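Local coordinates for protein glucosidase (Croceicoccus marinus, PDB 5Z3K) that probably hydrolyses O-glycosidic bonds as a beta-glucosidase of glycoside hydrolase family 39, at residues 438-443 / 464-469. Residues are numbered along the deposited sequence; the frame is centred on the assembly and turned at random.
Sequences HRVVRY and VTVQNK
Over one face of the R442 guanidinium lies the carboxamide of N468, its ND2 3.3 Å above the plane and centred on the group; the two planes are 27° apart, close enough to count as a stack. At the other end of the contact the H438 ring meets V464 obliquely, NE2 standing 4.4 Å from V464 CB. Both pairs belong to the beta-sandwich-like domain that accompanies the (beta/alpha)8 barrel of this GH39 enzyme. Segment 438-443, on strand 438-446, and strand 464-469 face each other across the interior: the axes of these two segments come no closer than 9.9 Å, run nearly parallel at 15°, and share no hydrogen bond, so side chains alone join them.

Between the flat groups the filling is aliphatic. V440 splits its two methyls: CG2 meets V464 CG2 tip to tip at 3.9 Å, while CG1 slides past V466 CG2 at 3.8 Å. Strand 423-429 adds I428 beside V464 and Y424 beside V466.

The stack is not a hydrogen bond, since R442 NE and N468 ND2 are both donors. The arginine is instead held by charge, with NH2 in a salt bridge to D455 and NH1 in another to E476, which probably fixes the guanidinium's orientation. Its chain leaves the backbone extended and then bends at chi3 (84°), which turns the flat end so that one face meets the amide. Along that bend the carbonyl end of the same amide touches aliphatic carbon, N468 OD1 lying 3.3 Å from R442 CD.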
loop_
_atom_site.group_PDB
_atom_site.type_symbol
_atom_site.label_atom_id
_atom_site.label_comp_id
_atom_site.label_asym_id
_atom_site.label_seq_id
_atom_site.Cartn_x
_atom_site.Cartn_y
_atom_site.Cartn_z
ATOM N N HIS A 438 -22.342 -25.323 8.813
ATOM C CA HIS A 438 -21.503 -24.211 8.388
ATOM C C HIS A 438 -22.376 -23.123 7.788
ATOM O O HIS A 438 -23.533 -23.354 7.433
ATOM C CB HIS A 438 -20.437 -24.655 7.376
ATOM C CG HIS A 438 -20.989 -25.349 6.170
ATOM N ND1 HIS A 438 -20.670 -26.654 5.856
ATOM C CD2 HIS A 438 -21.801 -24.912 5.179
ATOM C CE1 HIS A 438 -21.281 -26.997 4.734
ATOM N NE2 HIS A 438 -21.976 -25.960 4.304
ATOM N N ARG A 439 -21.806 -21.920 7.684
ATOM C CA ARG A 439 -22.462 -20.781 7.052
ATOM C C ARG A 439 -21.648 -20.326 5.850
ATOM O O ARG A 439 -20.420 -20.235 5.927
ATOM C CB ARG A 439 -22.631 -19.608 8.034
ATOM C CG ARG A 439 -23.593 -18.545 7.528
ATOM C CD ARG A 439 -23.828 -17.400 8.516
ATOM N NE ARG A 439 -24.759 -16.431 7.932
ATOM C CZ ARG A 439 -24.830 -15.144 8.266
ATOM N NH1 ARG A 439 -24.025 -14.649 9.197
ATOM N NH2 ARG A 439 -25.711 -14.352 7.661
ATOM N N VAL A 440 -22.338 -20.049 4.744
ATOM C CA VAL A 440 -21.743 -19.502 3.526
ATOM C C VAL A 440 -22.308 -18.102 3.318
ATOM O O VAL A 440 -23.522 -17.940 3.140
ATOM C CB VAL A 440 -22.041 -20.380 2.301
ATOM C CG1 VAL A 440 -21.287 -19.866 1.088
ATOM C CG2 VAL A 440 -21.733 -21.849 2.594
ATOM N N VAL A 441 -21.434 -17.100 3.327
ATOM C CA VAL A 441 -21.820 -15.715 3.085
ATOM C C VAL A 441 -21.046 -15.194 1.880
ATOM O O VAL A 441 -19.888 -15.563 1.657
ATOM C CB VAL A 441 -21.556 -14.839 4.331
ATOM C CG1 VAL A 441 -21.950 -13.411 4.067
ATOM C CG2 VAL A 441 -22.316 -15.380 5.529
ATOM N N ARG A 442 -21.686 -14.323 1.098
ATOM C CA ARG A 442 -21.070 -13.760 -0.097
ATOM C C ARG A 442 -21.184 -12.240 -0.076
ATOM O O ARG A 442 -22.273 -11.708 0.162
ATOM C CB ARG A 442 -21.736 -14.333 -1.351
ATOM C CG ARG A 442 -21.515 -13.546 -2.630
ATOM C CD ARG A 442 -22.122 -14.297 -3.838
ATOM N NE ARG A 442 -23.552 -14.053 -4.021
ATOM C CZ ARG A 442 -24.072 -13.218 -4.922
ATOM N NH1 ARG A 442 -23.279 -12.519 -5.730
ATOM N NH2 ARG A 442 -25.389 -13.081 -5.016
ATOM N N TYR A 443 -20.058 -11.550 -0.328
ATOM C CA TYR A 443 -19.984 -10.095 -0.439
ATOM C C TYR A 443 -19.523 -9.708 -1.841
ATOM O O TYR A 443 -18.686 -10.389 -2.442
ATOM C CB TYR A 443 -19.006 -9.480 0.586
ATOM C CG TYR A 443 -19.214 -9.934 2.007
ATOM C CD1 TYR A 443 -18.693 -11.141 2.452
ATOM C CD2 TYR A 443 -19.908 -9.144 2.916
ATOM C CE1 TYR A 443 -18.877 -11.562 3.758
ATOM C CE2 TYR A 443 -20.097 -9.558 4.220
ATOM C CZ TYR A 443 -19.577 -10.765 4.633
ATOM O OH TYR A 443 -19.757 -11.183 5.921
ATOM N N VAL A 464 -18.499 -27.775 0.105
ATOM C CA VAL A 464 -19.507 -26.811 -0.303
ATOM C C VAL A 464 -19.189 -26.373 -1.726
ATOM O O VAL A 464 -18.020 -26.199 -2.094
ATOM C CB VAL A 464 -19.567 -25.607 0.665
ATOM C CG1 VAL A 464 -18.175 -25.106 0.959
ATOM C CG2 VAL A 464 -20.423 -24.492 0.086
ATOM N N THR A 465 -20.232 -26.230 -2.534
ATOM C CA THR A 465 -20.120 -25.706 -3.882
ATOM C C THR A 465 -20.848 -24.377 -3.939
ATOM O O THR A 465 -21.988 -24.272 -3.480
ATOM C CB THR A 465 -20.700 -26.673 -4.914
ATOM O OG1 THR A 465 -19.953 -27.886 -4.886
ATOM C CG2 THR A 465 -20.606 -26.081 -6.308
ATOM N N VAL A 466 -20.176 -23.370 -4.487
ATOM C CA VAL A 466 -20.713 -22.027 -4.628
ATOM C C VAL A 466 -20.606 -21.644 -6.093
ATOM O O VAL A 466 -19.545 -21.817 -6.699
ATOM C CB VAL A 466 -19.937 -21.018 -3.756
ATOM C CG1 VAL A 466 -20.327 -19.598 -4.119
ATOM C CG2 VAL A 466 -20.169 -21.308 -2.273
ATOM N N GLN A 467 -21.681 -21.107 -6.660
ATOM C CA GLN A 467 -21.593 -20.624 -8.032
ATOM C C GLN A 467 -22.345 -19.312 -8.148
ATOM O O GLN A 467 -23.341 -19.090 -7.457
ATOM C CB GLN A 467 -22.143 -21.642 -9.049
ATOM C CG GLN A 467 -23.645 -21.887 -8.938
ATOM C CD GLN A 467 -24.202 -22.674 -10.121
ATOM O OE1 GLN A 467 -23.662 -22.621 -11.228
ATOM N NE2 GLN A 467 -25.281 -23.414 -9.887
ATOM N N ASN A 468 -21.860 -18.449 -9.034
ATOM C CA ASN A 468 -22.478 -17.143 -9.208
ATOM C C ASN A 468 -22.117 -16.595 -10.570
ATOM O O ASN A 468 -21.081 -16.949 -11.148
ATOM C CB ASN A 468 -22.041 -16.149 -8.124
ATOM C CG ASN A 468 -22.790 -16.343 -6.830
ATOM O OD1 ASN A 468 -22.237 -16.852 -5.844
ATOM N ND2 ASN A 468 -24.069 -15.975 -6.828
ATOM N N LYS A 469 -22.984 -15.723 -11.080
ATOM C CA LYS A 469 -22.581 -14.863 -12.179
ATOM C C LYS A 469 -21.714 -13.747 -11.616
ATOM O O LYS A 469 -21.995 -13.216 -10.537
ATOM C CB LYS A 469 -23.793 -14.293 -12.915
ATOM C CG LYS A 469 -24.859 -15.332 -13.271
ATOM C CD LYS A 469 -24.405 -16.229 -14.392
ATOM C CE LYS A 469 -25.595 -16.898 -15.091
ATOM N NZ LYS A 469 -25.853 -18.272 -14.573
#